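Local coordinates for protein dihydrofolate reductase (Schistosoma mansoni, PDB 3VCO) that catalyses the NADPH-dependent reduction of dihydrofolate to tetrahydrofolate, a key step of folate metabolism that supports thymidylate, purine and glycine synthesis, at residues Trp33-Gly38 against Gly132-Tyr137; Glu139-Ser144 against Tyr164-Asp169. One frame throughout, in Å; residues are numbered along the deposited sequence.

Contact 1: Trp33-Gly38 against Gly132-Tyr137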
loop_
_atom_site.group_PDB
_atom_site.type_symbol
_atom_site.label_atom_id
_atom_site.label_comp_id
_atom_site.label_asym_id
_atom_site.label_seq_id
_atom_site.Cartn_x
_atom_site.Cartn_y
_atom_site.Cartn_z
ATOM N N TRP A 33 -14.538 5.771 4.199
ATOM C CA TRP A 33 -13.292 5.666 3.446
ATOM C C TRP A 33 -12.526 7.008 3.303
ATOM O O TRP A 33 -12.023 7.329 2.225
ATOM C CB TRP A 33 -13.490 4.931 2.096
ATOM C CG TRP A 33 -13.860 3.432 2.209
ATOM C CD1 TRP A 33 -14.964 2.887 2.852
ATOM C CD2 TRP A 33 -13.158 2.316 1.630
ATOM N NE1 TRP A 33 -14.965 1.517 2.713
ATOM C CE2 TRP A 33 -13.863 1.142 1.970
ATOM C CE3 TRP A 33 -11.994 2.193 0.864
ATOM C CZ2 TRP A 33 -13.439 -0.135 1.560
ATOM C CZ3 TRP A 33 -11.574 0.909 0.472
ATOM C CH2 TRP A 33 -12.296 -0.222 0.828
ATOM N N GLY A 34 -12.455 7.783 4.392
ATOM C CA GLY A 34 -11.395 8.773 4.555
ATOM C C GLY A 34 -10.035 8.052 4.692
ATOM O O GLY A 34 -9.933 7.005 5.341
ATOM N N ILE A 35 -8.991 8.583 4.072
ATOM C CA ILE A 35 -7.678 7.902 4.098
ATOM C C ILE A 35 -6.934 8.082 5.447
ATOM O O ILE A 35 -6.744 9.212 5.906
ATOM C CB ILE A 35 -6.753 8.353 2.928
ATOM C CG1 ILE A 35 -7.384 8.032 1.580
ATOM C CG2 ILE A 35 -5.378 7.691 3.033
ATOM C CD1 ILE A 35 -6.565 8.488 0.406
ATOM N N GLY A 36 -6.525 6.955 6.048
ATOM C CA GLY A 36 -5.775 6.925 7.290
ATOM C C GLY A 36 -4.337 7.396 7.138
ATOM O O GLY A 36 -3.414 6.580 6.958
ATOM N N LYS A 37 -4.160 8.721 7.197
ATOM C CA LYS A 37 -2.861 9.367 7.082
ATOM C C LYS A 37 -2.860 10.625 7.959
ATOM O O LYS A 37 -3.903 11.021 8.494
ATOM C CB LYS A 37 -2.597 9.746 5.626
ATOM C CG LYS A 37 -3.334 11.006 5.216
ATOM C CD LYS A 37 -3.062 11.393 3.792
ATOM C CE LYS A 37 -3.746 12.689 3.459
ATOM N NZ LYS A 37 -2.975 13.882 3.891
ATOM N N GLY A 38 -1.699 11.259 8.098
ATOM C CA GLY A 38 -1.553 12.389 8.996
ATOM C C GLY A 38 -1.237 11.933 10.414
ATOM O O GLY A 38 -1.603 10.816 10.817
ATOM N N GLY A 132 0.225 4.135 -1.280
ATOM C CA GLY A 132 -0.339 5.424 -1.043
ATOM C C GLY A 132 0.309 6.512 -1.777
ATOM O O GLY A 132 1.343 6.335 -2.435
ATOM N N GLY A 133 -0.278 7.667 -1.485
ATOM C CA GLY A 133 -0.624 8.638 -2.461
ATOM C C GLY A 133 -2.085 8.438 -2.802
ATOM O O GLY A 133 -2.466 7.427 -3.369
ATOM N N TYR A 134 -2.922 9.401 -2.453
ATOM C CA TYR A 134 -4.225 9.494 -3.098
ATOM C C TYR A 134 -4.087 9.405 -4.633
ATOM O O TYR A 134 -4.801 8.667 -5.253
ATOM C CB TYR A 134 -4.960 10.811 -2.734
ATOM C CG TYR A 134 -6.184 10.999 -3.614
ATOM C CD1 TYR A 134 -6.129 11.789 -4.771
ATOM C CD2 TYR A 134 -7.382 10.347 -3.319
ATOM C CE1 TYR A 134 -7.244 11.954 -5.593
ATOM C CE2 TYR A 134 -8.501 10.500 -4.138
ATOM C CZ TYR A 134 -8.426 11.311 -5.278
ATOM O OH TYR A 134 -9.522 11.471 -6.109
ATOM N N ARG A 135 -3.193 10.183 -5.237
ATOM C CA ARG A 135 -3.013 10.116 -6.695
ATOM C C ARG A 135 -2.650 8.736 -7.255
ATOM O O ARG A 135 -3.094 8.366 -8.347
ATOM C CB ARG A 135 -1.999 11.136 -7.171
ATOM C CG ARG A 135 -2.665 12.454 -7.584
ATOM C CD ARG A 135 -1.639 13.577 -7.705
ATOM N NE ARG A 135 -0.847 13.680 -6.487
ATOM C CZ ARG A 135 0.422 14.068 -6.449
ATOM N NH1 ARG A 135 1.049 14.408 -7.571
ATOM N NH2 ARG A 135 1.057 14.126 -5.288
ATOM N N LEU A 136 -1.851 7.982 -6.511
ATOM C CA LEU A 136 -1.479 6.620 -6.940
ATOM C C LEU A 136 -2.620 5.650 -6.762
ATOM O O LEU A 136 -2.860 4.783 -7.608
ATOM C CB LEU A 136 -0.264 6.125 -6.165
ATOM C CG LEU A 136 1.102 6.758 -6.484
ATOM C CD1 LEU A 136 2.216 5.932 -5.916
ATOM C CD2 LEU A 136 1.319 6.941 -7.986
ATOM N N TYR A 137 -3.312 5.757 -5.626
ATOM C CA TYR A 137 -4.499 4.940 -5.425
ATOM C C TYR A 137 -5.445 5.241 -6.554
ATOM O O TYR A 137 -6.092 4.364 -7.082
ATOM C CB TYR A 137 -5.212 5.342 -4.143
ATOM C CG TYR A 137 -4.507 4.958 -2.865
ATOM C CD1 TYR A 137 -3.832 3.756 -2.758
ATOM C CD2 TYR A 137 -4.575 5.792 -1.728
ATOM C CE1 TYR A 137 -3.225 3.391 -1.559
ATOM C CE2 TYR A 137 -3.950 5.434 -0.527
ATOM C CZ TYR A 137 -3.267 4.236 -0.466
ATOM O OH TYR A 137 -2.661 3.859 0.723
#

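Contact 2: Glu139-Ser144 against Tyr164-Asp169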
loop_
_atom_site.group_PDB
_atom_site.type_symbol
_atom_site.label_atom_id
_atom_site.label_comp_id
_atom_site.label_asym_id
_atom_site.label_seq_id
_atom_site.Cartn_x
_atom_site.Cartn_y
_atom_site.Cartn_z
ATOM N N GLU A 139 -4.986 6.409 -9.641
ATOM C CA GLU A 139 -4.547 5.807 -10.908
ATOM C C GLU A 139 -4.669 4.311 -10.918
ATOM O O GLU A 139 -5.108 3.727 -11.914
ATOM C CB GLU A 139 -3.121 6.216 -11.254
ATOM C CG GLU A 139 -3.096 7.628 -11.844
ATOM C CD GLU A 139 -1.717 8.205 -11.859
ATOM O OE1 GLU A 139 -0.757 7.413 -11.729
ATOM O OE2 GLU A 139 -1.596 9.446 -11.996
ATOM N N ALA A 140 -4.285 3.681 -9.809
ATOM C CA ALA A 140 -4.430 2.235 -9.681
ATOM C C ALA A 140 -5.858 1.749 -9.792
ATOM O O ALA A 140 -6.123 0.695 -10.372
ATOM C CB ALA A 140 -3.805 1.758 -8.335
ATOM N N LEU A 141 -6.800 2.489 -9.210
ATOM C CA LEU A 141 -8.199 2.049 -9.249
ATOM C C LEU A 141 -8.863 2.356 -10.588
ATOM O O LEU A 141 -9.759 1.647 -11.003
ATOM C CB LEU A 141 -9.021 2.776 -8.155
ATOM C CG LEU A 141 -8.739 2.115 -6.793
ATOM C CD1 LEU A 141 -9.325 2.943 -5.674
ATOM C CD2 LEU A 141 -9.337 0.722 -6.821
ATOM N N LYS A 142 -8.445 3.445 -11.222
ATOM C CA LYS A 142 -9.110 3.946 -12.430
ATOM C C LYS A 142 -8.710 3.155 -13.706
ATOM O O LYS A 142 -9.483 3.099 -14.659
ATOM C CB LYS A 142 -8.828 5.455 -12.609
ATOM C CG LYS A 142 -9.720 6.198 -13.619
ATOM C CD LYS A 142 -9.819 7.753 -13.424
ATOM C CE LYS A 142 -11.242 8.225 -12.971
ATOM N NZ LYS A 142 -11.588 9.681 -13.267
ATOM N N GLN A 143 -7.511 2.580 -13.743
ATOM C CA GLN A 143 -7.094 1.800 -14.929
ATOM C C GLN A 143 -7.931 0.530 -15.106
ATOM O O GLN A 143 -8.386 -0.059 -14.131
ATOM C CB GLN A 143 -5.576 1.495 -14.954
ATOM C CG GLN A 143 -4.998 0.713 -13.706
ATOM C CD GLN A 143 -5.368 -0.790 -13.737
ATOM O OE1 GLN A 143 -5.415 -1.379 -14.797
ATOM N NE2 GLN A 143 -5.636 -1.389 -12.575
ATOM N N SER A 144 -8.132 0.137 -16.362
ATOM C CA SER A 144 -9.013 -0.962 -16.728
ATOM C C SER A 144 -8.254 -2.065 -17.456
ATOM O O SER A 144 -8.760 -2.636 -18.422
ATOM C CB SER A 144 -10.143 -0.428 -17.603
ATOM O OG SER A 144 -9.674 0.496 -18.582
ATOM N N TYR A 164 -9.962 11.764 0.976
ATOM C CA TYR A 164 -10.741 10.550 0.713
ATOM C C TYR A 164 -10.135 9.587 -0.251
ATOM O O TYR A 164 -9.476 9.969 -1.197
ATOM C CB TYR A 164 -12.190 10.863 0.331
ATOM C CG TYR A 164 -12.962 11.379 1.535
ATOM C CD1 TYR A 164 -13.700 10.506 2.346
ATOM C CD2 TYR A 164 -12.938 12.727 1.881
ATOM C CE1 TYR A 164 -14.390 10.960 3.471
ATOM C CE2 TYR A 164 -13.634 13.197 3.013
ATOM C CZ TYR A 164 -14.348 12.302 3.795
ATOM O OH TYR A 164 -15.036 12.749 4.898
ATOM N N PHE A 165 -10.363 8.315 0.023
ATOM C CA PHE A 165 -10.037 7.257 -0.900
ATOM C C PHE A 165 -10.885 7.409 -2.162
ATOM O O PHE A 165 -12.014 7.887 -2.117
ATOM C CB PHE A 165 -10.280 5.914 -0.231
ATOM C CG PHE A 165 -9.617 4.756 -0.928
ATOM C CD1 PHE A 165 -8.226 4.638 -0.944
ATOM C CD2 PHE A 165 -10.386 3.791 -1.589
ATOM C CE1 PHE A 165 -7.605 3.550 -1.593
ATOM C CE2 PHE A 165 -9.769 2.719 -2.246
ATOM C CZ PHE A 165 -8.391 2.618 -2.270
ATOM N N PRO A 166 -10.315 7.042 -3.316
ATOM C CA PRO A 166 -11.016 7.137 -4.608
ATOM C C PRO A 166 -12.310 6.350 -4.549
ATOM O O PRO A 166 -12.416 5.472 -3.713
ATOM C CB PRO A 166 -10.027 6.491 -5.593
ATOM C CG PRO A 166 -8.699 6.773 -5.003
ATOM C CD PRO A 166 -8.877 6.759 -3.476
ATOM N N LYS A 167 -13.300 6.693 -5.370
ATOM C CA LYS A 167 -14.560 5.954 -5.366
ATOM C C LYS A 167 -14.360 4.480 -5.733
ATOM O O LYS A 167 -13.634 4.146 -6.667
ATOM C CB LYS A 167 -15.595 6.589 -6.305
ATOM C CG LYS A 167 -15.703 8.104 -6.216
ATOM C CD LYS A 167 -15.878 8.602 -4.785
ATOM C CE LYS A 167 -16.213 10.095 -4.801
ATOM N NZ LYS A 167 -15.367 10.845 -5.784
ATOM N N VAL A 168 -14.987 3.604 -4.956
ATOM C CA VAL A 168 -15.014 2.171 -5.231
ATOM C C VAL A 168 -16.469 1.794 -4.971
ATOM O O VAL A 168 -17.108 2.403 -4.098
ATOM C CB VAL A 168 -14.159 1.381 -4.221
ATOM C CG1 VAL A 168 -14.047 -0.061 -4.653
ATOM C CG2 VAL A 168 -12.782 1.989 -4.073
ATOM N N ASP A 169 -17.012 0.815 -5.694
ATOM C CA ASP A 169 -18.324 0.274 -5.287
ATOM C C ASP A 169 -18.133 -0.919 -4.336
ATOM O O ASP A 169 -17.965 -2.079 -4.777
ATOM C CB ASP A 169 -19.227 -0.051 -6.483
ATOM C CG ASP A 169 -18.489 -0.737 -7.606
ATOM O OD1 ASP A 169 -19.175 -1.261 -8.516
ATOM O OD2 ASP A 169 -17.233 -0.752 -7.584
#

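Contact 1: Trp33-Gly38 against Gly132-Tyr137
Ile35 meets Tyr137 because both side chains set out opposite their own carbonyl carbons: CG1 of Ile35 does so with chi1 -61°, and the Tyr137 ring with chi1 -71°. The isoleucine then continues fully extended (chi2 178°), carrying its terminal methyl CD1 across to the helix that begins at Tyr134. There CD1 of Ile35 lies 4.0 Å from CD2 of Tyr137 and 4.1 Å from CE2 of the same ring, coming in at the ring edge and near its plane rather than over a face. The methyl also reaches the start of the Tyr134 side chain, where CD1 of Ile35 is 4.2 Å from CB of Tyr134, and again sits near the plane of that ring at its edge. The extended CG1-CD1 arm of Ile35 thus lets one methyl touch both Tyr134 and Tyr137, a single helical turn apart.

The two tyrosines differ in role. Tyr137 is buried, and its hydroxyl is accounted for by a hydrogen bond to the backbone O of Val26 in strand 23-29, which pins the far end of the ring to the central sheet. Tyr134 is exposed and meets Ile35 through CB. Gly133 takes the N-cap position, and O of Gly133 receives the first-turn bond from Tyr137 N at 2.9 Å. Gly132, with positive phi, has a backbone shape that suits glycine alone, and its CA passes close to the Tyr137 hydroxyl. Across from them, Gly36 centres an inverse gamma turn, closed by a weak bond from Lys37 N to Ile35 O.

A glycine-rich loop facing a Gly-Gly helix start is characteristic of the NADP(+) site of dihydrofolate reductases, and both segments probably line that site here, as in relatives.

Contact 2: Glu139-Ser144 against Tyr164-Asp169
The last turn of helix 134-142 rests on the extended loop 164-169 through a small apolar cluster, in which Leu141 packs against Phe165, Pro166 and Val168. A single methyl does the touching. CD1 of Leu141 comes within 3.5 Å of both CE2 and CZ of Phe165, and the two side chains run roughly at right angles. CD1 of Leu141 is also 3.6 Å from CB of Pro166 and 3.9 Å from CG2 of Val168. With CG anti to the carbonyl carbon (chi1 -78°) and chi2 near 170°, the leucine is stretched out from the helix, so its CD1 reaches the ring, the proline and the valine together.

This helix is the connection of a beta-alpha-beta crossover: it joins strands 125-130 and 148-156, which pair in parallel with strand 23-29 between them. The loop lies downstream of the second of these strands and lies against the side of the helix, where Pro166 also touches Tyr134, Tyr137 and Lys138.

Proline suits its place twice over. CD of Pro166 lies 3.3 Å above one face of the Phe165 ring, offset toward the rim, while CB and CG are turned to the leucine. Phe165 itself is buried and also touches Val25 and Val27 of the sheet.

Gln143 finishes the helix. NE2 of Gln143 donates back to Ala140 O at 3.1 Å with an N-H...O angle of 155°, and its OE1 accepts from the backbone N of Ile145 and of Tyr146, so one amide serves both the helix end and the chain leaving it.

From the N terminus, strand 23-29 leads into the loop holding 33-38, and contact 1 closes a long excursion of 93 residues, through helices 46-57, 71-76 and 109-116 and several sheet strands, on the start of helix 134-142. Contact 2 opens just afterwards on the end of the same helix and closes a loop of 19 residues that contains strand 148-156. The two follow in series, neither nested nor crossing. They nevertheless touch: Trp33 O lies 2.9 Å from Phe165 N, a probable hydrogen bond, so segments 33-38 and 164-169 meet directly. Together they bind two loops to one crossover helix beside the central sheet.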